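Local coordinates for importin-95 (Chaetomium thermophilum, PDB 4XRI), which acts as an importin-beta nuclear transport receptor, a flexible HEAT-repeat protein that carries protein cargo into the nucleus and probably binds a small GTPase, at residues Met231-Val234 and Cys235-Thr238; Leu362-Tyr365 and Ala366-Val369; Asp429-Ile432 and Gln433-Asp436; Ser553-Ile556 and Leu557-Glu561; Ala842-Arg845 and Glu846-Asn850. The protein carries 2 engineered substitutions. All coordinates share one frame; numbering follows the deposited sequence.

Contact 1 of 5, residues Met231-Val234 and Cys235-Thr238; sequences MQVV and CEAT
M231 O receives the backbone N-H of C235 at 3.0 Å and 164°, and Q232 O takes that of E236 at 3.0 Å. V233 O and A237 N continue the helical pattern, while the T238 N to V234 O bond is weak. The T238 hydroxyl makes a separate bond: chi1 of 61° sets OG1 between the backbone N and the carbonyl carbon, donating to C235 O at an unusually short 2.5 Å. A valine here would probably leave that carbonyl without its hydroxyl donor. On the outer side, the Q232 chain bends at chi2 (-84°) and brings NE2 to E236 OE1, a weak bond of 3.4 Å with amide and carboxylate planes nearly perpendicular; the stronger partner of OE1 is K195, a salt bridge. Q232 and E236 form a polar flank on one helix of an alpha-alpha HEAT solenoid, while the valines and A237 pack against neighbouring helices. The methyl CG2 of T238 lies against V234 O at 3.1 Å, and A237 CB against V233 O at 3.3 Å. V234 packs on L253 and A237 on A249 of helix 243-260, L210 of helix 200-212 covers V233, and M231 and C235 face Y267, L272 and L275 of helix 265-280.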
# COMPACT_ATOMS: atom_id res chain seq x y z
N MET A 231 10.77 -2.79 -31.62
CA MET A 231 11.52 -3.87 -30.99
C MET A 231 12.91 -4.03 -31.59
O MET A 231 13.86 -4.36 -30.87
CB MET A 231 10.75 -5.19 -31.11
CG MET A 231 9.45 -5.22 -30.31
SD MET A 231 9.68 -4.79 -28.57
CE MET A 231 10.61 -6.21 -28.00
N GLN A 232 13.05 -3.79 -32.89
CA GLN A 232 14.34 -3.92 -33.54
C GLN A 232 15.35 -2.91 -32.99
O GLN A 232 16.47 -3.28 -32.66
CB GLN A 232 14.21 -3.75 -35.06
CG GLN A 232 15.48 -4.07 -35.84
CD GLN A 232 16.45 -2.91 -35.91
OE1 GLN A 232 16.04 -1.74 -35.92
NE2 GLN A 232 17.74 -3.21 -35.94
N VAL A 233 14.94 -1.65 -32.88
CA VAL A 233 15.83 -0.60 -32.43
C VAL A 233 16.14 -0.74 -30.94
O VAL A 233 17.24 -0.41 -30.50
CB VAL A 233 15.26 0.81 -32.73
CG1 VAL A 233 14.11 1.16 -31.80
CG2 VAL A 233 16.35 1.86 -32.63
N VAL A 234 15.18 -1.25 -30.17
CA VAL A 234 15.38 -1.41 -28.74
C VAL A 234 16.38 -2.53 -28.48
O VAL A 234 17.30 -2.38 -27.67
CB VAL A 234 14.06 -1.72 -28.00
CG1 VAL A 234 14.34 -2.12 -26.56
CG2 VAL A 234 13.13 -0.52 -28.04
N CYS A 235 16.20 -3.65 -29.16
CA CYS A 235 17.08 -4.80 -29.03
C CYS A 235 18.50 -4.44 -29.45
O CYS A 235 19.48 -4.85 -28.82
CB CYS A 235 16.57 -5.98 -29.86
SG CYS A 235 15.07 -6.76 -29.19
N GLU A 236 18.60 -3.67 -30.53
CA GLU A 236 19.87 -3.17 -31.04
C GLU A 236 20.59 -2.32 -30.00
O GLU A 236 21.80 -2.43 -29.81
CB GLU A 236 19.64 -2.37 -32.32
CG GLU A 236 20.87 -1.68 -32.89
CD GLU A 236 20.58 -0.93 -34.18
OE1 GLU A 236 20.65 -1.56 -35.26
OE2 GLU A 236 20.28 0.28 -34.11
N ALA A 237 19.82 -1.47 -29.33
CA ALA A 237 20.36 -0.51 -28.38
C ALA A 237 20.83 -1.17 -27.09
O ALA A 237 21.68 -0.63 -26.39
CB ALA A 237 19.32 0.56 -28.07
N THR A 238 20.28 -2.35 -26.78
CA THR A 238 20.68 -3.07 -25.57
C THR A 238 22.11 -3.59 -25.67
O THR A 238 22.76 -3.85 -24.66
CB THR A 238 19.74 -4.26 -25.27
OG1 THR A 238 19.78 -5.19 -26.36
CG2 THR A 238 18.31 -3.79 -25.06

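Contact 2 of 5, residues Leu362-Tyr365 and Ala366-Val369; sequences LQLY and AQAV
The ring of Y365 lies against V369, four residues on in the helix. CB lies beside the backbone, 3.2 Å from A366 N. Beyond it chi1 is -139°, well away from a staggered value, which brings the ring beside the valine methyl, the two side chains meeting at a slant. CD1 meets V369 CG1 at 3.7 Å and CE1 meets the same methyl at 3.6 Å, whereas CG2 of V369 lies farther from the ring. At the tip, OH is hydrogen-bonded to A325 O, which fixes the far end of the ring. The valine also closes on the backbone: V369 N donates to Y365 O at 3.0 Å, and CG2 lies 3.3 Å from that same oxygen. On another flank, the Q367 chain runs extended beside Q363 O, with CG at 3.6 Å, while A368 CB rests on L364 O at 3.3 Å. The surroundings divide by flank. Helix 324-340 receives Y365 at A328 and T329 and V369 at A325; C299, E300 and I303 of helix 285-310 face L364 and Q367; L362 packs on A399 and A402 of helix 390-402, and I373 closes over A366 in the loop that follows helix 354-369.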
# COMPACT_ATOMS: atom_id res chain seq x y z
N LEU A 362 14.48 -13.45 -7.26
CA LEU A 362 14.48 -14.87 -6.94
C LEU A 362 13.20 -15.27 -6.21
O LEU A 362 12.61 -16.31 -6.49
CB LEU A 362 15.70 -15.22 -6.09
CG LEU A 362 15.93 -16.71 -5.83
CD1 LEU A 362 15.98 -17.47 -7.15
CD2 LEU A 362 17.21 -16.92 -5.04
N GLN A 363 12.78 -14.43 -5.26
CA GLN A 363 11.51 -14.61 -4.56
C GLN A 363 10.35 -14.69 -5.53
O GLN A 363 9.56 -15.63 -5.50
CB GLN A 363 11.28 -13.48 -3.56
CG GLN A 363 11.87 -13.72 -2.19
CD GLN A 363 11.28 -12.80 -1.14
OE1 GLN A 363 10.53 -11.88 -1.46
NE2 GLN A 363 11.60 -13.05 0.13
N LEU A 364 10.24 -13.68 -6.39
CA LEU A 364 9.20 -13.61 -7.41
C LEU A 364 9.28 -14.80 -8.37
O LEU A 364 8.26 -15.31 -8.82
CB LEU A 364 9.31 -12.31 -8.20
CG LEU A 364 9.02 -11.01 -7.44
CD1 LEU A 364 9.38 -9.81 -8.30
CD2 LEU A 364 7.56 -10.94 -7.03
N TYR A 365 10.50 -15.22 -8.67
CA TYR A 365 10.71 -16.35 -9.58
C TYR A 365 10.15 -17.64 -8.99
O TYR A 365 9.56 -18.45 -9.70
CB TYR A 365 12.21 -16.51 -9.88
CG TYR A 365 12.50 -16.85 -11.33
CD1 TYR A 365 12.22 -18.11 -11.84
CD2 TYR A 365 13.04 -15.90 -12.19
CE1 TYR A 365 12.47 -18.41 -13.17
CE2 TYR A 365 13.30 -16.20 -13.51
CZ TYR A 365 13.02 -17.45 -13.99
OH TYR A 365 13.28 -17.75 -15.31
N ALA A 366 10.34 -17.81 -7.69
CA ALA A 366 9.85 -18.99 -6.99
C ALA A 366 8.33 -19.04 -7.00
O ALA A 366 7.73 -20.11 -7.13
CB ALA A 366 10.37 -19.01 -5.56
N GLN A 367 7.71 -17.88 -6.86
CA GLN A 367 6.26 -17.76 -6.93
C GLN A 367 5.76 -18.03 -8.35
O GLN A 367 4.71 -18.63 -8.55
CB GLN A 367 5.80 -16.37 -6.47
CG GLN A 367 6.06 -16.07 -5.01
CD GLN A 367 5.68 -14.64 -4.62
OE1 GLN A 367 4.59 -14.17 -4.93
NE2 GLN A 367 6.60 -13.95 -3.96
N ALA A 368 6.55 -17.59 -9.32
CA ALA A 368 6.16 -17.66 -10.72
C ALA A 368 6.24 -19.07 -11.31
O ALA A 368 5.40 -19.45 -12.12
CB ALA A 368 7.01 -16.70 -11.55
N VAL A 369 7.25 -19.84 -10.91
CA VAL A 369 7.48 -21.13 -11.55
C VAL A 369 7.34 -22.32 -10.61
O VAL A 369 7.32 -23.47 -11.05
CB VAL A 369 8.89 -21.19 -12.20
CG1 VAL A 369 9.16 -19.91 -12.96
CG2 VAL A 369 9.96 -21.42 -11.14

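Contact 3 of 5, residues Asp429-Ile432 and Gln433-Asp436; sequences DESI and QVRD. With SO4 (sulfate ion), chain J.
S431 holds an extended backbone before the chain turns helical at I432, and its carbonyl takes R435 N at 3.2 Å. As N-cap, S431 also offers OG to V434 N, a weak bond of 3.4 Å, and the same hydroxyl donates to Q433 OE1 at a doubtfully short 2.5 Å. Q433, bent at chi2 (88°), turns NE2 to O2 of a sulfate ion, probably from the crystallisation liquor, at 3.0 Å. S431 N donates to the anti lone pair of D429 OD2 at 2.9 Å, an Asx turn, and the flank of that carboxylate rests on V434 CG1, 3.5 Å from D429 CG. R435 folds back over the loop by a bend at chi3 (-81°): NH1 reaches E430 O at 3.2 Å from above the carbonyl plane, and NE bonds weakly to S431 O. CD1 of I432 sits over the centre of one guanidinium face, 3.4 Å above its plane. With a leucine in place of R435, E430 O would probably lose its donor and the loop would be freer to move. Helix 390-402 flanks this helix start, with R393 salt-bridged to D429 OD1, W390 against S431 and Q433, and D394 beside V434; loop residues S473 and M476 cover R435.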
# COMPACT_ATOMS: atom_id res chain seq x y z
N ASP A 429 27.42 -19.09 12.74
CA ASP A 429 28.40 -18.67 11.76
C ASP A 429 29.16 -17.44 12.25
O ASP A 429 28.62 -16.64 13.01
CB ASP A 429 27.73 -18.38 10.42
CG ASP A 429 28.71 -18.34 9.26
OD1 ASP A 429 28.82 -19.37 8.56
OD2 ASP A 429 29.36 -17.30 9.06
N GLU A 430 30.41 -17.30 11.82
CA GLU A 430 31.23 -16.15 12.20
C GLU A 430 30.60 -14.86 11.70
O GLU A 430 30.44 -13.90 12.44
CB GLU A 430 32.65 -16.26 11.65
CG GLU A 430 33.49 -17.38 12.24
CD GLU A 430 34.86 -17.46 11.58
OE1 GLU A 430 35.07 -16.77 10.55
OE2 GLU A 430 35.73 -18.19 12.09
N SER A 431 30.24 -14.87 10.42
CA SER A 431 29.70 -13.69 9.76
C SER A 431 28.33 -13.31 10.30
O SER A 431 27.43 -14.15 10.40
CB SER A 431 29.62 -13.92 8.25
OG SER A 431 29.01 -12.81 7.60
N ILE A 432 28.17 -12.04 10.66
CA ILE A 432 26.90 -11.55 11.17
C ILE A 432 25.89 -11.44 10.04
O ILE A 432 24.68 -11.51 10.26
CB ILE A 432 27.07 -10.18 11.87
CG1 ILE A 432 25.79 -9.78 12.60
CG2 ILE A 432 27.51 -9.11 10.88
CD1 ILE A 432 25.35 -10.76 13.66
N GLN A 433 26.39 -11.28 8.81
CA GLN A 433 25.53 -11.25 7.64
C GLN A 433 24.89 -12.61 7.43
O GLN A 433 23.69 -12.71 7.16
CB GLN A 433 26.31 -10.84 6.39
CG GLN A 433 26.85 -9.42 6.41
CD GLN A 433 28.23 -9.33 7.05
OE1 GLN A 433 28.82 -10.34 7.42
NE2 GLN A 433 28.74 -8.11 7.18
N VAL A 434 25.70 -13.66 7.54
CA VAL A 434 25.22 -15.03 7.36
C VAL A 434 24.19 -15.39 8.43
O VAL A 434 23.18 -16.02 8.14
CB VAL A 434 26.38 -16.04 7.41
CG1 VAL A 434 25.86 -17.47 7.41
CG2 VAL A 434 27.33 -15.82 6.25
N ARG A 435 24.46 -14.97 9.66
CA ARG A 435 23.55 -15.23 10.78
C ARG A 435 22.21 -14.53 10.59
O ARG A 435 21.16 -15.10 10.89
CB ARG A 435 24.18 -14.79 12.09
CG ARG A 435 25.13 -15.81 12.70
CD ARG A 435 25.69 -15.32 14.02
NE ARG A 435 26.80 -14.40 13.83
CZ ARG A 435 27.19 -13.51 14.74
NH1 ARG A 435 28.22 -12.71 14.49
NH2 ARG A 435 26.55 -13.42 15.90
N ASP A 436 22.25 -13.30 10.10
CA ASP A 436 21.04 -12.53 9.85
C ASP A 436 20.21 -13.17 8.74
O ASP A 436 19.00 -13.32 8.86
CB ASP A 436 21.38 -11.09 9.48
CG ASP A 436 20.14 -10.22 9.34
OD1 ASP A 436 19.21 -10.38 10.15
OD2 ASP A 436 20.10 -9.37 8.42
S SO4 J . 32.32 -9.97 7.54
O1 SO4 J . 31.54 -10.94 6.77
O2 SO4 J . 31.42 -9.07 8.25
O3 SO4 J . 33.16 -10.69 8.49
O4 SO4 J . 33.16 -9.19 6.63

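Contact 4 of 5, residues Ser553-Ile556 and Leu557-Glu561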
# COMPACT_ATOMS: atom_id res chain seq x y z
N SER A 553 0.72 -9.64 32.63
CA SER A 553 -0.10 -8.44 32.55
C SER A 553 0.23 -7.47 33.68
O SER A 553 0.19 -6.25 33.49
CB SER A 553 -1.59 -8.80 32.59
OG SER A 553 -1.99 -9.15 33.90
N THR A 554 0.57 -8.01 34.84
CA THR A 554 0.95 -7.20 36.00
C THR A 554 2.30 -6.51 35.78
O THR A 554 2.46 -5.33 36.12
CB THR A 554 1.04 -8.05 37.28
OG1 THR A 554 -0.23 -8.66 37.54
CG2 THR A 554 1.42 -7.18 38.48
N VAL A 555 3.26 -7.24 35.23
CA VAL A 555 4.56 -6.68 34.92
C VAL A 555 4.43 -5.56 33.88
O VAL A 555 4.99 -4.48 34.04
CB VAL A 555 5.54 -7.74 34.37
CG1 VAL A 555 6.86 -7.09 33.97
CG2 VAL A 555 5.77 -8.84 35.40
N ILE A 556 3.67 -5.84 32.83
CA ILE A 556 3.41 -4.86 31.77
C ILE A 556 2.76 -3.61 32.34
O ILE A 556 3.12 -2.49 31.98
CB ILE A 556 2.51 -5.45 30.67
CG1 ILE A 556 3.22 -6.61 29.97
CG2 ILE A 556 2.12 -4.38 29.66
CD1 ILE A 556 4.56 -6.25 29.37
N LEU A 557 1.78 -3.81 33.21
CA LEU A 557 1.11 -2.72 33.90
C LEU A 557 2.09 -1.88 34.72
O LEU A 557 2.02 -0.65 34.71
CB LEU A 557 0.01 -3.26 34.81
CG LEU A 557 -1.37 -3.42 34.17
CD1 LEU A 557 -2.32 -4.12 35.12
CD2 LEU A 557 -1.91 -2.05 33.78
N GLN A 558 3.00 -2.55 35.42
CA GLN A 558 4.01 -1.88 36.22
C GLN A 558 4.92 -1.00 35.35
O GLN A 558 5.23 0.13 35.71
CB GLN A 558 4.84 -2.91 36.99
CG GLN A 558 5.73 -2.33 38.07
CD GLN A 558 6.36 -3.40 38.94
OE1 GLN A 558 6.03 -4.58 38.84
NE2 GLN A 558 7.28 -2.99 39.80
N ARG A 559 5.32 -1.54 34.21
CA ARG A 559 6.16 -0.81 33.26
C ARG A 559 5.42 0.37 32.65
O ARG A 559 6.01 1.44 32.44
CB ARG A 559 6.65 -1.75 32.15
CG ARG A 559 7.66 -2.79 32.61
CD ARG A 559 8.26 -3.54 31.43
NE ARG A 559 9.21 -4.56 31.88
CZ ARG A 559 9.95 -5.31 31.07
NH1 ARG A 559 9.86 -5.16 29.76
NH2 ARG A 559 10.78 -6.21 31.58
N LEU A 560 4.14 0.19 32.36
CA LEU A 560 3.30 1.27 31.86
C LEU A 560 3.21 2.41 32.86
O LEU A 560 3.33 3.58 32.49
CB LEU A 560 1.89 0.74 31.53
CG LEU A 560 1.63 0.34 30.08
CD1 LEU A 560 0.26 -0.29 29.94
CD2 LEU A 560 1.76 1.56 29.18
N GLU A 561 2.99 2.06 34.12
CA GLU A 561 2.94 3.04 35.20
C GLU A 561 4.25 3.81 35.33
O GLU A 561 4.26 5.00 35.64
CB GLU A 561 2.61 2.35 36.53
CG GLU A 561 1.19 1.82 36.61
CD GLU A 561 0.98 0.84 37.75
OE1 GLU A 561 1.98 0.44 38.38
OE2 GLU A 561 -0.18 0.48 38.02
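NH1 of R559, at the end of an arm that runs beside V555, is gripped by two hydroxyls, T517 OG1 and Y531 OH, while NH2 of the same group donates to L514 O. The arm is fully extended from CG to NE (chi2 -171°, chi3 -178°), which carries the charge across to L514 of helix 503-516, T517 in the loop after it and Y531 of helix 524-539. V555 points the same way and lies alongside, its CG1 4.0 Å from R559 NE, a loose contact of a methyl with the guanidinium end of the arm. Closer to the helix axis, R559 N donates to V555 O at 3.0 Å, and R559 CG lies 3.5 Å from that oxygen.

The same spacing recurs on the inner face. L557 N donates to S553 O at 2.9 Å and L557 CG lies 3.3 Å from the same oxygen; I556 O takes L560 N at 2.9 Å, with CG of that leucine 3.7 Å away. The hydroxyls of S553 and T554 share the amide of Q604, one bonded to NE2 and the other to OE1, which should hold that amide in a single orientation. I556 and L560 bury themselves against V589, L586 and L590 of helix 573-597, whereas L557 meets I608 and V611 of helix 605-616. Q558, on the exposed side, contributes its backbone bond to T554 O at 2.9 Å. A long helix with apolar residues set against two neighbouring helices, and polar side chains tying it to surrounding segments, is characteristic of the all-helical solenoid of importin-beta receptors.

Contact 5 of 5, residues Ala842-Arg845 and Glu846-Asn850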
# COMPACT_ATOMS: atom_id res chain seq x y z
N ALA A 842 -33.11 -13.92 -6.67
CA ALA A 842 -31.83 -14.00 -7.36
C ALA A 842 -30.68 -13.54 -6.48
O ALA A 842 -29.61 -14.15 -6.46
CB ALA A 842 -31.87 -13.18 -8.65
N MET A 843 -30.91 -12.45 -5.74
CA MET A 843 -29.91 -11.90 -4.84
C MET A 843 -29.51 -12.90 -3.76
O MET A 843 -28.32 -13.11 -3.51
CB MET A 843 -30.44 -10.62 -4.19
CG MET A 843 -29.41 -9.83 -3.40
SD MET A 843 -30.16 -8.43 -2.55
CE MET A 843 -28.70 -7.56 -1.98
N ILE A 844 -30.51 -13.51 -3.14
CA ILE A 844 -30.27 -14.48 -2.08
C ILE A 844 -29.62 -15.75 -2.62
O ILE A 844 -28.65 -16.25 -2.05
CB ILE A 844 -31.58 -14.87 -1.38
CG1 ILE A 844 -32.25 -13.62 -0.81
CG2 ILE A 844 -31.33 -15.89 -0.28
CD1 ILE A 844 -33.58 -13.89 -0.18
N ARG A 845 -30.16 -16.25 -3.72
CA ARG A 845 -29.64 -17.47 -4.34
C ARG A 845 -28.18 -17.30 -4.74
O ARG A 845 -27.37 -18.21 -4.54
CB ARG A 845 -30.48 -17.86 -5.56
CG ARG A 845 -30.02 -19.14 -6.21
CD ARG A 845 -30.52 -19.26 -7.64
NE ARG A 845 -29.70 -20.18 -8.42
CZ ARG A 845 -28.54 -19.86 -8.97
NH1 ARG A 845 -27.86 -20.77 -9.66
NH2 ARG A 845 -28.05 -18.64 -8.82
N GLU A 846 -27.84 -16.14 -5.29
CA GLU A 846 -26.46 -15.85 -5.66
C GLU A 846 -25.56 -15.86 -4.44
O GLU A 846 -24.42 -16.33 -4.49
CB GLU A 846 -26.36 -14.50 -6.37
CG GLU A 846 -24.94 -14.12 -6.76
CD GLU A 846 -24.78 -12.65 -7.07
OE1 GLU A 846 -25.24 -11.82 -6.25
OE2 GLU A 846 -24.21 -12.32 -8.13
N THR A 847 -26.08 -15.33 -3.34
CA THR A 847 -25.31 -15.20 -2.11
C THR A 847 -25.06 -16.55 -1.46
O THR A 847 -23.96 -16.83 -0.98
CB THR A 847 -26.01 -14.28 -1.10
OG1 THR A 847 -26.53 -13.13 -1.78
CG2 THR A 847 -25.04 -13.83 -0.02
N ARG A 848 -26.09 -17.40 -1.45
CA ARG A 848 -25.96 -18.70 -0.82
C ARG A 848 -25.13 -19.66 -1.67
O ARG A 848 -24.51 -20.59 -1.16
CB ARG A 848 -27.34 -19.30 -0.52
CG ARG A 848 -28.19 -19.64 -1.74
CD ARG A 848 -29.51 -20.28 -1.30
NE ARG A 848 -30.31 -20.78 -2.43
CZ ARG A 848 -31.47 -20.25 -2.81
NH1 ARG A 848 -31.97 -19.21 -2.17
NH2 ARG A 848 -32.12 -20.77 -3.84
N SER A 849 -25.09 -19.40 -2.98
CA SER A 849 -24.43 -20.31 -3.91
C SER A 849 -22.97 -19.95 -4.19
O SER A 849 -22.27 -20.69 -4.89
CB SER A 849 -25.20 -20.37 -5.23
OG SER A 849 -26.49 -20.91 -5.04
N ASN A 850 -22.51 -18.82 -3.66
CA ASN A 850 -21.12 -18.42 -3.83
C ASN A 850 -20.21 -19.26 -2.93
O ASN A 850 -20.14 -19.04 -1.72
CB ASN A 850 -20.94 -16.94 -3.53
CG ASN A 850 -19.54 -16.43 -3.86
OD1 ASN A 850 -18.61 -17.21 -4.05
ND2 ASN A 850 -19.39 -15.11 -3.92
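T847 and M843 form the close-packed side of this last stretch of helix 838-849. M843 O accepts twice from the threonine, from N at 3.2 Å and from OG1 in a bond short enough to be read with caution; chi1 of -43° places the hydroxyl beside its own backbone N, where it can reach back one turn. Here M843 inserts its thioether among M812, S815, I801 and A802, and I844 and T847 both meet M816 of helix 809-825. I844 also meets V868 and T847 meets T857, both of helix 855-872.

R848 lies between this side and the solvent. Its N gives I844 O a bond of 2.9 Å nearly along the C=O axis, but its side chain takes the crowded chi1 of 65°, between the backbone N and the carbonyl carbon, and folds back over R845. One face of its guanidinium thus lies over R845 CA, 3.5 Å above the plane and offset to the rim, with NH2 3.6 Å from R845 CG; I844 CG2 comes in at the edge, 3.9 Å from NH1. R845, E846 and S849 make the solvent side. The R845 guanidinium is turned 62° from that of R848, NE of R845 being 5.2 Å from NH2 of R848. S849 OG bonds R845 O at 2.9 Å, and the E846 carboxylate turns to a salt bridge with R807, while its N bonds A842 O. The T847 and S849 hydroxyls thus probably reinforce carbonyls near the C-terminal end of the helix, and R848 is supported by R845, A861 and R865, the charges of R845 and R848 being kept apart.

Overall arrangement
All five contacts are local, about two turns of one helix or a helix start, and no two touch: even contacts 2 and 3, the closest pair, stay about 11 Å apart between nearest atoms. Contact 1 is the most buried and contact 3 lies at the surface; contacts 2, 4 and 5 are partly buried. Helix 390-402 is shared, packing against contact 2 with alanines and against contact 3 with charged and aromatic residues. Chemistry follows position: contact 1 sets valine and alanine packing beside a glutamate salt bridge, contact 2 relies on a tyrosine-valine pair, contact 3 on N-capping and an arginine folded over the loop, contact 4 on an arginine held by outside partners, and contact 5 on hydroxyls near a helix C-terminus.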